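Local coordinates for protein ribulose bisphosphate carboxylase small chain (Galdieria sulphuraria, PDB 4F0H) that serves as the small subunit of RuBisCO, the carbon dioxide-fixing carboxylase, probably stabilising the assembly of large subunits that carry the active sites, at residues B[12-16]-B[17-21]; B[63-66]-B[67-70]. All coordinates share one frame; numbering follows the deposited sequence.

Contact 1 (B[12-16]-B[17-21]); sequences PDLTD and EQIKK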
loop_
_atom_site.group_PDB
_atom_site.type_symbol
_atom_site.label_atom_id
_atom_site.label_comp_id
_atom_site.label_asym_id
_atom_site.label_seq_id
_atom_site.Cartn_x
_atom_site.Cartn_y
_atom_site.Cartn_z
ATOM N N PRO B 12 32.819 38.100 -26.351
ATOM C CA PRO B 12 34.096 38.445 -25.704
ATOM C C PRO B 12 33.832 39.133 -24.366
ATOM O O PRO B 12 32.799 39.787 -24.228
ATOM C CB PRO B 12 34.770 39.412 -26.719
ATOM C CG PRO B 12 33.961 39.100 -28.123
ATOM C CD PRO B 12 32.588 38.884 -27.589
ATOM N N ASP B 13 34.720 38.967 -23.384
ATOM C CA ASP B 13 34.593 39.727 -22.132
ATOM C C ASP B 13 34.338 41.229 -22.383
ATOM O O ASP B 13 34.972 41.833 -23.247
ATOM C CB ASP B 13 35.865 39.627 -21.319
ATOM C CG ASP B 13 36.202 38.215 -20.927
ATOM O OD1 ASP B 13 35.326 37.325 -21.016
ATOM O OD2 ASP B 13 37.362 38.006 -20.515
ATOM N N LEU B 14 33.420 41.818 -21.626
ATOM C CA LEU B 14 32.935 43.181 -21.892
ATOM C C LEU B 14 34.005 44.204 -21.631
ATOM O O LEU B 14 34.748 44.026 -20.677
ATOM C CB LEU B 14 31.738 43.482 -20.967
ATOM C CG LEU B 14 30.534 42.591 -21.279
ATOM C CD1 LEU B 14 29.464 42.994 -20.369
ATOM C CD2 LEU B 14 30.126 42.813 -22.671
ATOM N N THR B 15 34.083 45.295 -22.397
ATOM C CA THR B 15 35.020 46.361 -21.990
ATOM C C THR B 15 34.352 47.189 -20.905
ATOM O O THR B 15 33.143 47.049 -20.696
ATOM C CB THR B 15 35.323 47.319 -23.148
ATOM O OG1 THR B 15 34.078 47.788 -23.665
ATOM C CG2 THR B 15 36.099 46.583 -24.262
ATOM N N ASP B 16 35.100 48.055 -20.221
ATOM C CA ASP B 16 34.446 48.948 -19.266
ATOM C C ASP B 16 33.411 49.883 -19.901
ATOM O O ASP B 16 32.455 50.286 -19.229
ATOM C CB ASP B 16 35.453 49.786 -18.471
ATOM C CG ASP B 16 36.097 49.017 -17.338
ATOM O OD1 ASP B 16 36.819 49.647 -16.532
ATOM O OD2 ASP B 16 35.853 47.813 -17.199
ATOM N N GLU B 17 33.612 50.263 -21.159
ATOM C CA GLU B 17 32.633 51.038 -21.907
ATOM C C GLU B 17 31.311 50.253 -22.024
ATOM O O GLU B 17 30.255 50.792 -21.728
ATOM C CB GLU B 17 33.155 51.479 -23.297
ATOM C CG GLU B 17 34.387 52.504 -23.245
ATOM C CD GLU B 17 35.675 51.887 -22.570
ATOM O OE1 GLU B 17 36.376 52.607 -21.803
ATOM O OE2 GLU B 17 35.984 50.678 -22.788
ATOM N N GLN B 18 31.416 48.978 -22.430
ATOM C CA GLN B 18 30.289 48.070 -22.508
ATOM C C GLN B 18 29.572 47.897 -21.167
ATOM O O GLN B 18 28.338 47.957 -21.132
ATOM C CB GLN B 18 30.711 46.732 -23.114
ATOM C CG GLN B 18 30.993 46.908 -24.561
ATOM C CD GLN B 18 31.530 45.670 -25.176
ATOM O OE1 GLN B 18 32.514 45.097 -24.711
ATOM N NE2 GLN B 18 30.866 45.210 -26.201
ATOM N N ILE B 19 30.330 47.804 -20.073
ATOM C CA ILE B 19 29.728 47.539 -18.801
ATOM C C ILE B 19 28.889 48.772 -18.435
ATOM O O ILE B 19 27.717 48.683 -18.016
ATOM C CB ILE B 19 30.794 47.256 -17.766
ATOM C CG1 ILE B 19 31.361 45.857 -18.043
ATOM C CG2 ILE B 19 30.195 47.352 -16.370
ATOM C CD1 ILE B 19 32.513 45.532 -17.273
ATOM N N LYS B 20 29.476 49.926 -18.681
ATOM C CA LYS B 20 28.871 51.159 -18.333
ATOM C C LYS B 20 27.501 51.281 -19.040
ATOM O O LYS B 20 26.559 51.779 -18.434
ATOM C CB LYS B 20 29.859 52.274 -18.701
ATOM C CG LYS B 20 29.447 53.630 -18.343
ATOM C CD LYS B 20 28.713 54.275 -19.453
ATOM C CE LYS B 20 28.105 55.615 -18.975
ATOM N NZ LYS B 20 27.266 56.182 -20.079
ATOM N N LYS B 21 27.394 50.825 -20.295
ATOM C CA LYS B 21 26.149 50.932 -20.991
ATOM C C LYS B 21 25.113 49.934 -20.418
ATOM O O LYS B 21 23.934 50.265 -20.396
ATOM C CB LYS B 21 26.276 50.784 -22.500
ATOM C CG LYS B 21 27.259 51.792 -23.135
ATOM C CD LYS B 21 27.289 51.682 -24.682
ATOM C CE LYS B 21 28.332 52.681 -25.340
ATOM N NZ LYS B 21 29.763 52.545 -24.908
HETATM O O HOH W 1 32.125 42.265 -25.837
HETATM O O HOH W 2 34.614 42.826 -25.762
#

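Contact 2 (B[63-66]-B[67-70]); sequences PVLF and EINA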
loop_
_atom_site.group_PDB
_atom_site.type_symbol
_atom_site.label_atom_id
_atom_site.label_comp_id
_atom_site.label_asym_id
_atom_site.label_seq_id
_atom_site.Cartn_x
_atom_site.Cartn_y
_atom_site.Cartn_z
ATOM N N PRO B 63 29.590 55.277 -9.558
ATOM C CA PRO B 63 29.754 54.595 -8.290
ATOM C C PRO B 63 29.720 53.070 -8.484
ATOM O O PRO B 63 30.464 52.332 -7.821
ATOM C CB PRO B 63 28.546 55.063 -7.479
ATOM C CG PRO B 63 28.225 56.406 -8.041
ATOM C CD PRO B 63 28.485 56.264 -9.516
ATOM N N VAL B 64 28.901 52.618 -9.410
ATOM C CA VAL B 64 28.822 51.214 -9.695
ATOM C C VAL B 64 30.158 50.725 -10.316
ATOM O O VAL B 64 30.728 49.742 -9.843
ATOM C CB VAL B 64 27.677 50.960 -10.644
ATOM C CG1 VAL B 64 27.600 49.467 -11.029
ATOM C CG2 VAL B 64 26.401 51.441 -10.018
ATOM N N LEU B 65 30.648 51.415 -11.354
ATOM C CA LEU B 65 31.912 51.039 -11.956
ATOM C C LEU B 65 33.057 51.097 -10.973
ATOM O O LEU B 65 34.005 50.320 -11.067
ATOM C CB LEU B 65 32.227 51.905 -13.171
ATOM C CG LEU B 65 31.399 51.581 -14.407
ATOM C CD1 LEU B 65 31.493 52.722 -15.416
ATOM C CD2 LEU B 65 31.918 50.331 -15.029
ATOM N N PHE B 66 32.954 51.961 -9.985
ATOM C CA PHE B 66 34.026 52.077 -9.051
ATOM C C PHE B 66 34.105 50.865 -8.177
ATOM O O PHE B 66 35.207 50.345 -7.924
ATOM C CB PHE B 66 33.871 53.303 -8.158
ATOM C CG PHE B 66 34.905 53.361 -7.082
ATOM C CD1 PHE B 66 36.182 53.778 -7.370
ATOM C CD2 PHE B 66 34.594 52.989 -5.767
ATOM C CE1 PHE B 66 37.151 53.825 -6.389
ATOM C CE2 PHE B 66 35.559 53.026 -4.753
ATOM C CZ PHE B 66 36.851 53.441 -5.068
ATOM N N GLU B 67 32.950 50.437 -7.654
ATOM C CA GLU B 67 32.887 49.189 -6.911
ATOM C C GLU B 67 33.270 47.987 -7.724
ATOM O O GLU B 67 33.877 47.077 -7.203
ATOM C CB GLU B 67 31.516 48.953 -6.383
ATOM C CG GLU B 67 31.074 49.958 -5.437
ATOM C CD GLU B 67 31.938 50.042 -4.179
ATOM O OE1 GLU B 67 32.673 49.075 -3.778
ATOM O OE2 GLU B 67 31.879 51.130 -3.577
ATOM N N ILE B 68 32.877 47.936 -8.988
ATOM C CA ILE B 68 33.263 46.794 -9.838
ATOM C C ILE B 68 34.797 46.686 -9.899
ATOM O O ILE B 68 35.401 45.604 -9.787
ATOM C CB ILE B 68 32.741 46.972 -11.283
ATOM C CG1 ILE B 68 31.200 46.940 -11.318
ATOM C CG2 ILE B 68 33.351 45.915 -12.221
ATOM C CD1 ILE B 68 30.660 46.999 -12.753
ATOM N N ASN B 69 35.431 47.828 -10.031
ATOM C CA ASN B 69 36.871 47.883 -10.134
ATOM C C ASN B 69 37.576 47.644 -8.820
ATOM O O ASN B 69 38.606 46.951 -8.767
ATOM C CB ASN B 69 37.285 49.168 -10.880
ATOM C CG ASN B 69 37.184 48.961 -12.391
ATOM O OD1 ASN B 69 37.693 47.992 -12.873
ATOM N ND2 ASN B 69 36.440 49.791 -13.098
ATOM N N ALA B 70 36.989 48.172 -7.752
ATOM C CA ALA B 70 37.420 47.816 -6.419
ATOM C C ALA B 70 37.295 46.272 -6.205
ATOM O O ALA B 70 38.221 45.607 -5.679
ATOM C CB ALA B 70 36.576 48.600 -5.385
#

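Contact 1 (B[12-16]-B[17-21])
T15 turns its OG1 into the slot between its own backbone N and carbonyl carbon (chi1 53°), which lays it against Q18 N, and Q18 swings CG back beside its N (chi1 -71°) before running extended, bringing its amide back to T15; the two side chains meet obliquely at the start of helix 16-28. Each reaches the other's backbone. Q18 N donates to T15 OG1 over 3.2 Å in a nearly straight bond, while T15 N donates to Q18 OE1 at 2.8 Å, lying in the carbonyl plane on a lone pair of the amide oxygen. Two waters lie within hydrogen-bonding distance of that oxygen, one also near P12 O and the other near D13 O, and may bridge it to the incoming loop. Replacing Q18 with an alanine would remove this oxygen and would probably leave T15 N without its partner, freeing the loop ahead of the helix to shift. Behind the cap, regular helical bonding takes over as I19 N donates to T15 O at 3.0 Å and K20 N to D16 O at 3.1 Å.

L14, the residue just before the cap, folds back on the first turn: its CB rests on I19 CG1 at 3.8 Å, and its CD2 lies 4.0 Å from Q18 CB, its side chain crossing that of Q18 at about a right angle. L14 also packs on F98, and both L14 and Q18 meet apolar side chains of another protein's chain, presumably a large subunit. The carboxylate of D16 turns elsewhere, into a salt bridge with R72. With T15 at the N-cap and Q18 three residues on, the reciprocal pair of side-chain-to-backbone bonds is a capping box, opening the first helix of the RuBisCO small-subunit fold.

Contact 2 (B[63-66]-B[67-70])
E67 and F66 are neighbours in the chain, and the glutamate side chain can be followed back along the helix from there. Its CB sits 3.6 Å from V64 O. CG lies beside the backbone N, anti to the carbonyl carbon (chi1 -63°), which brings it to 3.4 Å from P63 O, the same oxygen that accepts the E67 N-H in a nearly straight bond, N-H...O 172°. The chain then bends at chi2 (-61°), and the carboxylate ends with OE2 at the edge of the F66 ring, in its plane and 4.0 Å from CD2; the two flat groups stand almost perpendicular. OE1 has a firmer partner, the indole NE1 of W51.

On another side of the helix, I68 lays CG1 against V64 O at 3.2 Å, and its CD1 makes looser contacts with V64 CG1 and, at 4.2 Å, with L65 CD2. N69 sends ND2 back to L65 O in a weak, strongly bent bond, beside the backbone bond that N69 N gives the same oxygen; its OD1 takes bonds from R72 and K73. F66 O accepts from A70 N at 2.8 Å. The successive i to i+4 backbone bonds make this a regular alpha-helical segment of helix 61-74, amphipathic, with V64 and I68 also packing against the antiparallel sheet at I33 and I35.

Contacts 1 and 2 belong to the two helices of the chain, 16-28 and 61-74, and their centres lie about 13 Å apart. They touch directly: I19 CG2 reaches I68 CD1 and L65 CD2, each at 3.7 Å, and K20 CG lies equally near L65 CD1. I19 thus serves both contacts, its CG2 meeting I68 and L65 of helix 61-74. At the polar margin N69 makes a weak hydrogen bond to D16, with R72 as their common partner. Contact 1 also meets a chain of another protein in the assembly, presumably a large subunit, whereas no other chain of the assembly touches the segments of contact 2.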